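Local coordinates for protein putative nucleoside-diphosphate-sugar epimerase (PDB 3E48) that is of unknown function but, as a putative nucleoside-diphosphate-sugar epimerase with a Rossmann fold, probably binds a nicotinamide dinucleotide, at residues Gly7-Leu12 against Asp40-Lys45; Asn18-Asn23 against Gly180-Ile185; Glu87-Ala92 against Ile101-Tyr106; Met140-Asp145 against Ser245-Gly250; Leu160-Gly165 against Lys205-Ile210. All coordinates share one frame; numbering follows the deposited sequence.

Interaction 1: residues Gly7-Leu12 against Asp40-Lys45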
# COMPACT_ATOMS: atom_id res chain seq x y z
N GLY B 7 -11.70 -18.09 5.40
CA GLY B 7 -11.43 -17.81 6.80
C GLY B 7 -12.70 -17.72 7.62
O GLY B 7 -12.77 -17.01 8.62
N ALA B 8 -13.71 -18.49 7.20
CA ALA B 8 -15.02 -18.51 7.84
C ALA B 8 -15.08 -18.90 9.32
O ALA B 8 -16.03 -18.53 10.01
CB ALA B 8 -15.96 -19.40 7.04
N THR B 9 -14.09 -19.64 9.80
CA THR B 9 -14.09 -20.06 11.20
C THR B 9 -13.40 -19.08 12.14
O THR B 9 -13.36 -19.28 13.35
CB THR B 9 -13.47 -21.48 11.38
OG1 THR B 9 -12.18 -21.52 10.77
CG2 THR B 9 -14.37 -22.54 10.74
N GLY B 10 -12.88 -17.99 11.58
CA GLY B 10 -12.22 -16.98 12.39
C GLY B 10 -13.27 -16.18 13.15
O GLY B 10 -14.46 -16.40 12.98
N HIS B 11 -12.83 -15.25 13.99
CA HIS B 11 -13.78 -14.45 14.76
C HIS B 11 -14.76 -13.71 13.86
O HIS B 11 -15.97 -13.85 14.01
CB HIS B 11 -13.04 -13.44 15.64
CG HIS B 11 -12.28 -14.07 16.77
ND1 HIS B 11 -12.89 -14.88 17.70
CD2 HIS B 11 -10.98 -14.01 17.12
CE1 HIS B 11 -11.99 -15.29 18.58
NE2 HIS B 11 -10.82 -14.77 18.25
N LEU B 12 -14.25 -12.92 12.92
CA LEU B 12 -15.14 -12.19 12.03
C LEU B 12 -15.89 -13.14 11.09
O LEU B 12 -17.09 -12.98 10.87
CB LEU B 12 -14.36 -11.16 11.22
CG LEU B 12 -15.17 -10.41 10.15
CD1 LEU B 12 -16.29 -9.61 10.81
CD2 LEU B 12 -14.25 -9.50 9.37
N ASP B 40 -21.02 -27.83 14.05
CA ASP B 40 -21.93 -28.86 13.57
C ASP B 40 -23.22 -28.29 13.00
O ASP B 40 -23.80 -28.87 12.09
CB ASP B 40 -22.25 -29.83 14.71
CG ASP B 40 -21.03 -30.60 15.17
OD1 ASP B 40 -20.47 -31.37 14.36
OD2 ASP B 40 -20.62 -30.42 16.33
N ASP B 41 -23.67 -27.16 13.53
CA ASP B 41 -24.90 -26.53 13.05
C ASP B 41 -24.77 -26.04 11.62
O ASP B 41 -25.78 -25.86 10.92
CB ASP B 41 -25.30 -25.37 13.96
CG ASP B 41 -25.67 -25.82 15.36
OD1 ASP B 41 -26.47 -26.78 15.49
OD2 ASP B 41 -25.18 -25.21 16.34
N TRP B 42 -23.54 -25.82 11.17
CA TRP B 42 -23.30 -25.34 9.81
C TRP B 42 -23.47 -26.44 8.78
O TRP B 42 -23.62 -26.17 7.59
CB TRP B 42 -21.89 -24.76 9.70
CG TRP B 42 -21.69 -23.46 10.43
CD1 TRP B 42 -22.55 -22.87 11.31
CD2 TRP B 42 -20.54 -22.62 10.37
NE1 TRP B 42 -22.01 -21.71 11.80
CE2 TRP B 42 -20.77 -21.53 11.24
CE3 TRP B 42 -19.33 -22.68 9.67
CZ2 TRP B 42 -19.84 -20.50 11.42
CZ3 TRP B 42 -18.40 -21.66 9.85
CH2 TRP B 42 -18.66 -20.59 10.72
N ARG B 43 -23.45 -27.70 9.23
CA ARG B 43 -23.61 -28.83 8.32
C ARG B 43 -24.96 -28.78 7.62
O ARG B 43 -26.01 -28.67 8.26
CB ARG B 43 -23.44 -30.14 9.09
CG ARG B 43 -22.09 -30.27 9.77
CD ARG B 43 -20.95 -30.16 8.76
NE ARG B 43 -19.65 -29.93 9.40
CZ ARG B 43 -19.04 -30.78 10.22
NH1 ARG B 43 -19.61 -31.94 10.51
NH2 ARG B 43 -17.86 -30.46 10.74
N GLY B 44 -24.92 -28.86 6.29
CA GLY B 44 -26.14 -28.82 5.51
C GLY B 44 -26.61 -27.41 5.19
O GLY B 44 -27.58 -27.23 4.46
N LYS B 45 -25.92 -26.41 5.74
CA LYS B 45 -26.30 -25.02 5.51
C LYS B 45 -25.31 -24.28 4.61
O LYS B 45 -25.68 -23.34 3.91
CB LYS B 45 -26.46 -24.30 6.85
CG LYS B 45 -27.59 -24.90 7.69
CD LYS B 45 -27.69 -24.27 9.06
CE LYS B 45 -28.77 -24.95 9.88
NZ LYS B 45 -28.51 -26.42 9.99
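The indole of Trp42 points its six-membered ring at Ala8 and Thr9 in the glycine-rich loop of a Rossmann fold. Gly7 and Gly10 fit the first two glycines of the GxxGxxG motif, which in related dehydrogenases and epimerases turns the chain past the cofactor. A type I turn from Gly7 to Gly10, closed by Gly10 N to Gly7 O at 3.1 Å, presents Ala8 and Thr9 to the tryptophan. Gly7 suits its positive phi, and Gly10 is the N-cap of helix 11-22.

The facing segment starts with a 3-10 turn, Asp40-Trp42, whose two aspartates lie at the surface. Its last residue carries the contact. With CG anti to the carbonyl carbon (chi1 -70°), the flat side chain of Trp42 extends toward the loop, and its far edge receives Ala8 O in the ring plane, 3.4 Å from CH2, so that the ring's C-H edge faces a carbonyl oxygen. Ala8 CB lies 4.4 Å from CZ3 of Trp42; a small methyl suits a spot also bordered by Thr17 and Ile30. Thr9 adds only CG2, coming obliquely to CZ3 of Trp42 at 4.2 Å. The polar edge of the indole is held from helix 11-22, where Asn18 OD1 accepts from NE1. Beyond it Arg43 lies at the surface, and Gly44 takes a positive phi that lets the chain fold back. Lys45 then closes the loop on itself: its NZ donates to Asp41 O at 2.9 Å, lying in the carbonyl plane with a C=O...N angle of 155°.

Interaction 2: residues Asn18-Asn23 against Gly180-Ile185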
# COMPACT_ATOMS: atom_id res chain seq x y z
N ASN B 18 -22.69 -17.08 10.31
CA ASN B 18 -23.95 -17.27 11.03
C ASN B 18 -25.01 -16.30 10.51
O ASN B 18 -26.18 -16.66 10.41
CB ASN B 18 -23.77 -17.08 12.54
CG ASN B 18 -23.02 -18.25 13.18
OD1 ASN B 18 -23.29 -19.41 12.86
ND2 ASN B 18 -22.11 -17.94 14.09
N GLN B 19 -24.60 -15.08 10.17
CA GLN B 19 -25.56 -14.12 9.65
C GLN B 19 -26.02 -14.54 8.26
O GLN B 19 -27.18 -14.34 7.90
CB GLN B 19 -24.95 -12.71 9.63
CG GLN B 19 -24.88 -12.04 11.01
CD GLN B 19 -24.37 -10.60 10.96
OE1 GLN B 19 -24.58 -9.89 9.98
NE2 GLN B 19 -23.70 -10.17 12.03
N ALA B 20 -25.13 -15.14 7.47
CA ALA B 20 -25.51 -15.58 6.13
C ALA B 20 -26.53 -16.71 6.26
O ALA B 20 -27.47 -16.81 5.47
CB ALA B 20 -24.29 -16.07 5.36
N ILE B 21 -26.34 -17.56 7.26
CA ILE B 21 -27.27 -18.66 7.49
C ILE B 21 -28.62 -18.10 7.93
O ILE B 21 -29.67 -18.54 7.46
CB ILE B 21 -26.72 -19.62 8.58
CG1 ILE B 21 -25.44 -20.29 8.07
CG2 ILE B 21 -27.77 -20.65 8.95
CD1 ILE B 21 -25.60 -21.01 6.76
N ALA B 22 -28.59 -17.11 8.82
CA ALA B 22 -29.82 -16.49 9.31
C ALA B 22 -30.59 -15.78 8.20
O ALA B 22 -31.81 -15.72 8.22
CB ALA B 22 -29.51 -15.51 10.44
N ASN B 23 -29.85 -15.24 7.22
CA ASN B 23 -30.47 -14.54 6.09
C ASN B 23 -30.80 -15.48 4.94
O ASN B 23 -31.20 -15.04 3.86
CB ASN B 23 -29.55 -13.42 5.59
CG ASN B 23 -29.55 -12.21 6.50
OD1 ASN B 23 -28.88 -12.18 7.53
ND2 ASN B 23 -30.33 -11.20 6.12
N GLY B 180 -22.65 -5.21 7.80
CA GLY B 180 -22.36 -4.42 6.62
C GLY B 180 -21.92 -5.29 5.46
O GLY B 180 -22.32 -5.08 4.31
N VAL B 181 -21.08 -6.29 5.75
CA VAL B 181 -20.60 -7.19 4.71
C VAL B 181 -21.75 -8.00 4.12
O VAL B 181 -21.84 -8.18 2.91
CB VAL B 181 -19.50 -8.14 5.28
CG1 VAL B 181 -19.13 -9.20 4.25
CG2 VAL B 181 -18.27 -7.33 5.66
N ILE B 182 -22.65 -8.48 4.98
CA ILE B 182 -23.82 -9.25 4.55
C ILE B 182 -24.70 -8.39 3.65
O ILE B 182 -25.20 -8.85 2.62
CB ILE B 182 -24.64 -9.74 5.77
CG1 ILE B 182 -23.89 -10.86 6.51
CG2 ILE B 182 -26.03 -10.20 5.33
CD1 ILE B 182 -23.72 -12.14 5.71
N ALA B 183 -24.89 -7.13 4.04
CA ALA B 183 -25.72 -6.22 3.25
C ALA B 183 -25.13 -6.05 1.85
O ALA B 183 -25.86 -5.98 0.87
CB ALA B 183 -25.82 -4.87 3.94
N ILE B 184 -23.80 -5.99 1.77
CA ILE B 184 -23.14 -5.84 0.48
C ILE B 184 -23.34 -7.10 -0.35
O ILE B 184 -23.71 -7.03 -1.52
CB ILE B 184 -21.63 -5.58 0.66
CG1 ILE B 184 -21.43 -4.25 1.38
CG2 ILE B 184 -20.93 -5.59 -0.69
CD1 ILE B 184 -19.99 -3.93 1.72
N ILE B 185 -23.10 -8.26 0.27
CA ILE B 185 -23.25 -9.54 -0.41
C ILE B 185 -24.64 -9.72 -1.01
O ILE B 185 -24.79 -10.12 -2.16
CB ILE B 185 -22.96 -10.72 0.56
CG1 ILE B 185 -21.49 -10.72 0.96
CG2 ILE B 185 -23.31 -12.05 -0.11
CD1 ILE B 185 -21.14 -11.75 2.03
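Two helices lying side by side against one face of the Rossmann sheet, 11-22 and 174-186, meet where Ile182 presses on Gln19 and Ala20. The helix 11-22 is the one that follows the glycine-rich loop, and 174-186 packs beside it although it comes more than 150 residues later in the chain. At the closest backbone approach Ala20 CA and Ile182 CA are 6.7 Å apart, a short separation made possible by the bare methyl of Ala20.

Ile182 supplies most of the buried surface, and its two branches divide the work. CG1, beside the backbone N (chi1 -72°), meets Gln19, 3.8 Å from Gln19 CB. The same arm continues to CD1, which lies over the helix backbone at Ala20, 4.0 Å from Ala20 CB. CG2, anti to the backbone N, turns instead toward the side chain of Asn23, where helix 11-22 ends. A beta-branched aliphatic residue can thus reach Gln19 and Ala20 with one arm and Asn23 with the other.

Gln19 suits the margin of the interface because its methylenes pack while its amide stays polar. The chain is extended beyond CG and slants across Ile182, and NE2 is bound by Asn175 O, about two turns before Ile182 on the opposing helix. Beneath the pair, Ile16 touches Ile182, and Val181 and Ile185 turn down onto Ile104 and Ile102 of the sheet. At the centre of the interface, Ile182 CD1 sits 3.8 Å from Ala20 N, while Gln19 OE1 stands 3.7 Å from Ile182 CG1.

Interaction 3: residues Glu87-Ala92 against Ile101-Tyr106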
# COMPACT_ATOMS: atom_id res chain seq x y z
N GLU B 87 -1.56 -12.38 -3.40
CA GLU B 87 -1.08 -12.80 -4.70
C GLU B 87 -1.85 -14.07 -5.08
O GLU B 87 -2.30 -14.21 -6.21
CB GLU B 87 0.42 -13.12 -4.67
CG GLU B 87 1.34 -11.90 -4.67
CD GLU B 87 1.32 -11.12 -5.97
OE1 GLU B 87 1.12 -11.73 -7.04
OE2 GLU B 87 1.51 -9.88 -5.93
N ASN B 88 -2.00 -14.98 -4.12
CA ASN B 88 -2.71 -16.22 -4.40
C ASN B 88 -4.19 -15.97 -4.67
O ASN B 88 -4.79 -16.62 -5.52
CB ASN B 88 -2.50 -17.22 -3.27
CG ASN B 88 -1.09 -17.76 -3.24
OD1 ASN B 88 -0.36 -17.68 -4.24
ND2 ASN B 88 -0.68 -18.32 -2.10
N LEU B 89 -4.77 -15.02 -3.93
CA LEU B 89 -6.17 -14.68 -4.12
C LEU B 89 -6.42 -14.29 -5.58
O LEU B 89 -7.30 -14.84 -6.24
CB LEU B 89 -6.55 -13.52 -3.21
CG LEU B 89 -7.91 -12.85 -3.46
CD1 LEU B 89 -9.05 -13.84 -3.22
CD2 LEU B 89 -8.03 -11.64 -2.54
N VAL B 90 -5.63 -13.34 -6.07
CA VAL B 90 -5.77 -12.87 -7.45
C VAL B 90 -5.47 -13.96 -8.48
O VAL B 90 -6.20 -14.11 -9.46
CB VAL B 90 -4.86 -11.65 -7.72
CG1 VAL B 90 -4.93 -11.26 -9.19
CG2 VAL B 90 -5.29 -10.48 -6.84
N TYR B 91 -4.39 -14.71 -8.27
CA TYR B 91 -4.02 -15.76 -9.20
C TYR B 91 -5.11 -16.81 -9.32
O TYR B 91 -5.47 -17.21 -10.43
CB TYR B 91 -2.72 -16.43 -8.75
CG TYR B 91 -2.27 -17.55 -9.66
CD1 TYR B 91 -2.81 -18.83 -9.56
CD2 TYR B 91 -1.32 -17.32 -10.65
CE1 TYR B 91 -2.41 -19.86 -10.40
CE2 TYR B 91 -0.90 -18.34 -11.50
CZ TYR B 91 -1.45 -19.61 -11.37
OH TYR B 91 -1.04 -20.63 -12.19
N ALA B 92 -5.63 -17.25 -8.18
CA ALA B 92 -6.67 -18.27 -8.17
C ALA B 92 -7.99 -17.75 -8.73
O ALA B 92 -8.71 -18.49 -9.40
CB ALA B 92 -6.88 -18.79 -6.75
N ILE B 101 -14.54 -10.13 -6.31
CA ILE B 101 -13.88 -10.33 -5.03
C ILE B 101 -14.28 -9.23 -4.06
O ILE B 101 -14.21 -8.05 -4.39
CB ILE B 101 -12.33 -10.30 -5.17
CG1 ILE B 101 -11.84 -11.52 -5.96
CG2 ILE B 101 -11.69 -10.26 -3.78
CD1 ILE B 101 -10.36 -11.44 -6.34
N ILE B 102 -14.74 -9.62 -2.88
CA ILE B 102 -15.08 -8.65 -1.84
C ILE B 102 -13.94 -8.82 -0.85
O ILE B 102 -13.81 -9.88 -0.23
CB ILE B 102 -16.44 -8.98 -1.18
CG1 ILE B 102 -17.56 -8.90 -2.22
CG2 ILE B 102 -16.70 -8.00 -0.03
CD1 ILE B 102 -18.95 -9.29 -1.71
N PHE B 103 -13.10 -7.80 -0.73
CA PHE B 103 -11.93 -7.87 0.15
C PHE B 103 -12.16 -7.10 1.44
O PHE B 103 -12.51 -5.93 1.42
CB PHE B 103 -10.70 -7.30 -0.58
CG PHE B 103 -9.41 -7.53 0.14
CD1 PHE B 103 -8.57 -8.59 -0.21
CD2 PHE B 103 -9.01 -6.69 1.17
CE1 PHE B 103 -7.36 -8.80 0.46
CE2 PHE B 103 -7.80 -6.89 1.85
CZ PHE B 103 -6.97 -7.95 1.49
N ILE B 104 -11.97 -7.78 2.57
CA ILE B 104 -12.16 -7.15 3.88
C ILE B 104 -10.83 -6.64 4.43
O ILE B 104 -10.06 -7.40 5.02
CB ILE B 104 -12.75 -8.16 4.90
CG1 ILE B 104 -14.02 -8.79 4.33
CG2 ILE B 104 -13.03 -7.44 6.22
CD1 ILE B 104 -15.12 -7.81 4.01
N GLY B 105 -10.57 -5.35 4.25
CA GLY B 105 -9.33 -4.76 4.72
C GLY B 105 -9.47 -3.91 5.96
O GLY B 105 -10.57 -3.52 6.33
N TYR B 106 -8.34 -3.60 6.59
CA TYR B 106 -8.30 -2.79 7.80
C TYR B 106 -8.08 -1.32 7.44
O TYR B 106 -7.35 -1.03 6.50
CB TYR B 106 -7.18 -3.30 8.71
CG TYR B 106 -7.18 -2.73 10.11
CD1 TYR B 106 -8.36 -2.67 10.86
CD2 TYR B 106 -6.00 -2.30 10.70
CE1 TYR B 106 -8.36 -2.19 12.16
CE2 TYR B 106 -5.99 -1.82 12.01
CZ TYR B 106 -7.17 -1.77 12.73
OH TYR B 106 -7.16 -1.30 14.02
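Leu89 forks over Ile101 and Phe103, joining helix 84-96 to strand 100-106 inside the sheet-helix core. The helix lies in the beta-alpha-beta crossover between the parallel neighbours 68-71 and 100-106, and Leu89 is a side chain that reaches both strands, touching Val69 and Phe71 of the first as well.

The conformation of Leu89 decides how the work is shared. CG stands opposite the backbone N (chi1 168°) and chi2 is 64°, which sends CD1 to Ile101 and CD2 between Ile101 and Phe103. CG and CD1 face the end of Ile101, and the two side chains reach toward each other tip to tip: Leu89 CG is 4.0 Å from Ile101 CD1. The other methyl, CD2, leans toward Phe103 and passes within 4.1 Å of Ile101 CG2 on the way.

Ile101 meets this fork with both of its branches. CG1 lies beside the backbone N and chi2 is 170°, a stretched arm that carries CD1 out to the helix, whereas CG2 stays closer to the sheet. Phe103, two residues on, lies on the same face of the strand. Its ring receives Leu89 CD2 at the edge, in plane, with CD1 of the phenylalanine at 3.9 Å. It also touches Tyr137, whose ring lies nearly parallel, and Tyr120 and Ala124 of helix 118-131.

All three residues are buried and purely hydrocarbon, so dispersion and the hydrophobic effect act here. Shape and burial, not directional bonds, join helix to strand at this point; directional bonds on this helix come from Asn88, to Gln56 and Tyr53 O.

Interaction 4: residues Met140-Asp145 against Ser245-Gly250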
# COMPACT_ATOMS: atom_id res chain seq x y z
N MSE B 140 -12.50 -1.79 7.38
CA MSE B 140 -13.16 -1.80 8.68
C MSE B 140 -12.37 -1.05 9.75
O MSE B 140 -11.14 -0.96 9.68
CB MSE B 140 -13.39 -3.25 9.13
CG MSE B 140 -12.12 -4.03 9.43
SE MSE B 140 -12.44 -5.92 9.74
CE MSE B 140 -10.89 -6.60 8.80
N ALA B 141 -13.09 -0.50 10.72
CA ALA B 141 -12.48 0.23 11.83
C ALA B 141 -12.00 -0.81 12.85
O ALA B 141 -12.06 -2.01 12.58
CB ALA B 141 -13.49 1.19 12.46
N MSE B 142 -11.53 -0.36 14.02
CA MSE B 142 -11.01 -1.26 15.05
C MSE B 142 -12.07 -2.03 15.84
O MSE B 142 -13.04 -1.45 16.32
CB MSE B 142 -10.13 -0.46 16.03
CG MSE B 142 -9.31 -1.33 16.98
SE MSE B 142 -8.21 -0.29 18.20
CE MSE B 142 -6.96 0.48 16.94
N TYR B 143 -11.88 -3.34 15.99
CA TYR B 143 -12.84 -4.17 16.73
C TYR B 143 -13.04 -3.72 18.18
O TYR B 143 -12.07 -3.46 18.90
CB TYR B 143 -12.40 -5.63 16.78
CG TYR B 143 -12.19 -6.32 15.46
CD1 TYR B 143 -13.18 -6.30 14.48
CD2 TYR B 143 -11.03 -7.05 15.22
CE1 TYR B 143 -13.01 -7.00 13.29
CE2 TYR B 143 -10.86 -7.76 14.04
CZ TYR B 143 -11.85 -7.73 13.08
OH TYR B 143 -11.69 -8.43 11.91
N MSE B 144 -14.29 -3.67 18.61
CA MSE B 144 -14.60 -3.32 20.00
C MSE B 144 -14.47 -4.58 20.85
O MSE B 144 -14.11 -4.51 22.03
CB MSE B 144 -16.05 -2.84 20.15
CG MSE B 144 -16.32 -1.41 19.79
SE MSE B 144 -18.21 -1.03 20.00
CE MSE B 144 -18.20 0.71 19.16
N ASP B 145 -14.78 -5.72 20.25
CA ASP B 145 -14.78 -7.00 20.93
C ASP B 145 -13.64 -7.31 21.91
O ASP B 145 -13.89 -7.72 23.04
CB ASP B 145 -14.93 -8.12 19.89
CG ASP B 145 -16.15 -7.94 19.02
OD1 ASP B 145 -16.21 -6.94 18.26
OD2 ASP B 145 -17.07 -8.78 19.08
N SER B 245 2.44 -0.16 17.35
CA SER B 245 2.40 0.67 16.15
C SER B 245 0.96 1.02 15.77
O SER B 245 0.70 2.05 15.15
CB SER B 245 3.09 -0.03 14.97
OG SER B 245 2.30 -1.06 14.40
N MSE B 246 0.02 0.15 16.14
CA MSE B 246 -1.38 0.39 15.83
C MSE B 246 -1.87 1.59 16.64
O MSE B 246 -2.47 2.51 16.10
CB MSE B 246 -2.21 -0.86 16.15
CG MSE B 246 -3.64 -0.82 15.65
SE MSE B 246 -4.48 -2.56 15.77
CE MSE B 246 -4.79 -2.59 17.68
N TYR B 247 -1.59 1.59 17.94
CA TYR B 247 -2.01 2.72 18.76
C TYR B 247 -1.20 3.97 18.44
O TYR B 247 -1.67 5.09 18.61
CB TYR B 247 -1.92 2.34 20.24
CG TYR B 247 -2.95 1.29 20.57
CD1 TYR B 247 -4.31 1.60 20.57
CD2 TYR B 247 -2.59 -0.05 20.74
CE1 TYR B 247 -5.29 0.61 20.72
CE2 TYR B 247 -3.56 -1.05 20.89
CZ TYR B 247 -4.90 -0.71 20.87
OH TYR B 247 -5.86 -1.68 20.98
N HIS B 248 0.03 3.77 17.95
CA HIS B 248 0.86 4.90 17.58
C HIS B 248 0.20 5.60 16.39
O HIS B 248 0.21 6.83 16.29
CB HIS B 248 2.27 4.42 17.21
CG HIS B 248 3.22 5.53 16.89
ND1 HIS B 248 3.40 6.62 17.71
CD2 HIS B 248 4.06 5.71 15.84
CE1 HIS B 248 4.31 7.42 17.18
NE2 HIS B 248 4.72 6.89 16.04
N ALA B 249 -0.39 4.82 15.50
CA ALA B 249 -1.09 5.39 14.35
C ALA B 249 -2.26 6.22 14.89
O ALA B 249 -2.62 7.24 14.32
CB ALA B 249 -1.59 4.29 13.42
N GLY B 250 -2.84 5.76 16.00
CA GLY B 250 -3.94 6.48 16.60
C GLY B 250 -3.47 7.80 17.19
O GLY B 250 -4.19 8.80 17.16
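Met142 and Met246, both modelled as selenomethionine, meet end to end, and Tyr247 comes up obliquely beside the selenium of the first. Met142 CE lies 3.8 Å from Met246 CG and equally far from Met246 CE, so one methyl nests in the hook of the Met246 side chain. Each hook comes from a bend at the last torsion, -67° in Met142 and 76° in Met246, after an otherwise extended chain. The selenium of Met142 is 4.0 Å from Tyr247 CE1 and 5.0 Å from the centroid of that ring, 57° off its normal. This is an oblique Met-aromatic contact, and the two side chains cross at about a right angle.

Unbranched, flexible methionines suit a junction of unlike elements: Met142 lies next to the end of strand 134-143 of the Rossmann sheet, while Met246 and Tyr247 belong to helix 239-251, in the later part of the chain that in extended short-chain dehydrogenases usually helps form the substrate site.

Further out, backbone bonds to Asn170 and Ile172 hold Met142 in the sheet, and Tyr171 touches its side chain. Tyr106 of strand 100-106 packs on both methionines. The Tyr247 ring is stacked on that of Tyr162, and on the helix Ser245 OG takes the N-H of His116.

Interaction 5: residues Leu160-Gly165 against Lys205-Ile210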
# COMPACT_ATOMS: atom_id res chain seq x y z
N LEU B 160 -5.82 2.73 31.67
CA LEU B 160 -5.86 2.38 30.25
C LEU B 160 -4.48 2.84 29.79
O LEU B 160 -4.16 4.03 29.90
CB LEU B 160 -6.95 3.17 29.53
CG LEU B 160 -7.14 2.87 28.04
CD1 LEU B 160 -7.63 1.44 27.87
CD2 LEU B 160 -8.14 3.85 27.45
N ILE B 161 -3.67 1.93 29.27
CA ILE B 161 -2.31 2.27 28.87
C ILE B 161 -1.97 2.38 27.38
O ILE B 161 -0.80 2.56 27.02
CB ILE B 161 -1.30 1.28 29.50
CG1 ILE B 161 -1.55 -0.13 28.97
CG2 ILE B 161 -1.44 1.30 31.02
CD1 ILE B 161 -0.55 -1.16 29.46
N TYR B 162 -2.98 2.28 26.52
CA TYR B 162 -2.73 2.38 25.08
C TYR B 162 -1.93 3.65 24.76
O TYR B 162 -2.34 4.75 25.10
CB TYR B 162 -4.05 2.42 24.30
CG TYR B 162 -4.89 1.16 24.38
CD1 TYR B 162 -4.32 -0.10 24.21
CD2 TYR B 162 -6.27 1.24 24.53
CE1 TYR B 162 -5.11 -1.26 24.19
CE2 TYR B 162 -7.07 0.10 24.51
CZ TYR B 162 -6.49 -1.14 24.33
OH TYR B 162 -7.29 -2.26 24.28
N PRO B 163 -0.78 3.49 24.09
CA PRO B 163 0.07 4.64 23.73
C PRO B 163 -0.50 5.34 22.51
O PRO B 163 0.12 5.35 21.44
CB PRO B 163 1.42 4.00 23.46
CG PRO B 163 1.02 2.68 22.84
CD PRO B 163 -0.11 2.22 23.75
N ALA B 164 -1.68 5.92 22.67
CA ALA B 164 -2.36 6.60 21.57
C ALA B 164 -2.40 8.11 21.73
O ALA B 164 -3.12 8.79 21.00
CB ALA B 164 -3.78 6.05 21.42
N GLY B 165 -1.63 8.64 22.68
CA GLY B 165 -1.63 10.07 22.90
C GLY B 165 -3.02 10.64 23.10
O GLY B 165 -3.84 10.05 23.81
N LYS B 205 -9.48 9.07 26.63
CA LYS B 205 -10.05 9.56 27.88
C LYS B 205 -11.50 9.10 27.99
O LYS B 205 -11.94 8.64 29.05
CB LYS B 205 -9.96 11.08 27.92
CG LYS B 205 -10.03 11.68 29.31
CD LYS B 205 -9.70 13.16 29.29
CE LYS B 205 -8.26 13.40 28.84
NZ LYS B 205 -7.27 12.80 29.77
N GLU B 206 -12.25 9.21 26.90
CA GLU B 206 -13.65 8.78 26.89
C GLU B 206 -13.71 7.26 26.99
O GLU B 206 -14.59 6.71 27.65
CB GLU B 206 -14.34 9.21 25.59
CG GLU B 206 -14.51 10.71 25.45
CD GLU B 206 -15.01 11.10 24.07
OE1 GLU B 206 -14.35 10.72 23.08
OE2 GLU B 206 -16.06 11.78 23.98
N LEU B 207 -12.77 6.58 26.34
CA LEU B 207 -12.74 5.13 26.38
C LEU B 207 -12.60 4.68 27.83
O LEU B 207 -13.31 3.78 28.29
CB LEU B 207 -11.57 4.59 25.56
CG LEU B 207 -11.79 3.29 24.79
CD1 LEU B 207 -10.45 2.77 24.31
CD2 LEU B 207 -12.48 2.25 25.65
N ALA B 208 -11.68 5.30 28.56
CA ALA B 208 -11.46 4.95 29.95
C ALA B 208 -12.71 5.19 30.79
O ALA B 208 -13.06 4.39 31.66
CB ALA B 208 -10.28 5.74 30.52
N ALA B 209 -13.39 6.31 30.53
CA ALA B 209 -14.61 6.65 31.27
C ALA B 209 -15.71 5.61 31.01
O ALA B 209 -16.43 5.22 31.92
CB ALA B 209 -15.10 8.04 30.87
N ILE B 210 -15.81 5.16 29.76
CA ILE B 210 -16.80 4.15 29.37
C ILE B 210 -16.52 2.84 30.11
O ILE B 210 -17.42 2.24 30.70
CB ILE B 210 -16.74 3.85 27.85
CG1 ILE B 210 -17.08 5.11 27.05
CG2 ILE B 210 -17.73 2.74 27.51
CD1 ILE B 210 -18.49 5.57 27.23
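Leu160 drives one methyl, CD2, into the first turns of helix 204-215, and this is the dense part of the contact. Leu160 CD2 lies 4.0 Å from Leu207 CB and 4.2 Å from Ala208 CB. Having only a methyl, Ala208 lets the backbones come close, with Leu160 CA 6.2 Å from Ala208 CA. Leu160 CG points opposite its own N (chi1 -178°), which aims the fork across Leu207 at about a right angle. Leu207 itself sits away from a staggered position, at chi1 -144°.

The packing is thinner at Tyr162, whose CE2 edge meets Leu207 CD1 near the ring plane at 4.3 Å. After Tyr162 the chain turns away from helix 204-215 through an inverse gamma turn centred on Pro163, and Tyr221 OH is hydrogen-bonded to the carbonyls of Tyr162 and Gly165.

On the outer side of the helix the residues change character: Lys205 and Ala209 are exposed, and Glu206 forms a salt bridge with Arg168. The helix is therefore amphipathic. Its inner leucine and alanine join it by nonpolar contact to the loop after strand 159-160, while Lys205 and Glu206 point away from the loop.

How the interactions relate
Interactions 1, 2 and 3 belong to the Rossmann part of the chain. Interactions 1 and 2 share helix 11-22, lie 13 Å apart between centres and are joined by the Trp42-Asn18 hydrogen bond; their segments alternate along the sequence. Interaction 3, nested in the loop closed by interaction 2, uses the other face of strand 100-106, whose Ile102 and Ile104 meet interaction 2. Through neighbouring strand 134-143 the sheet continues to interaction 4, which encloses interaction 5 in sequence and touches it through Tyr247 and Tyr162, 12 Å away between centres. Interactions 1 and 5, with centres 34 Å apart, lie on opposite sides of the chain's centre; interaction 4 touches both.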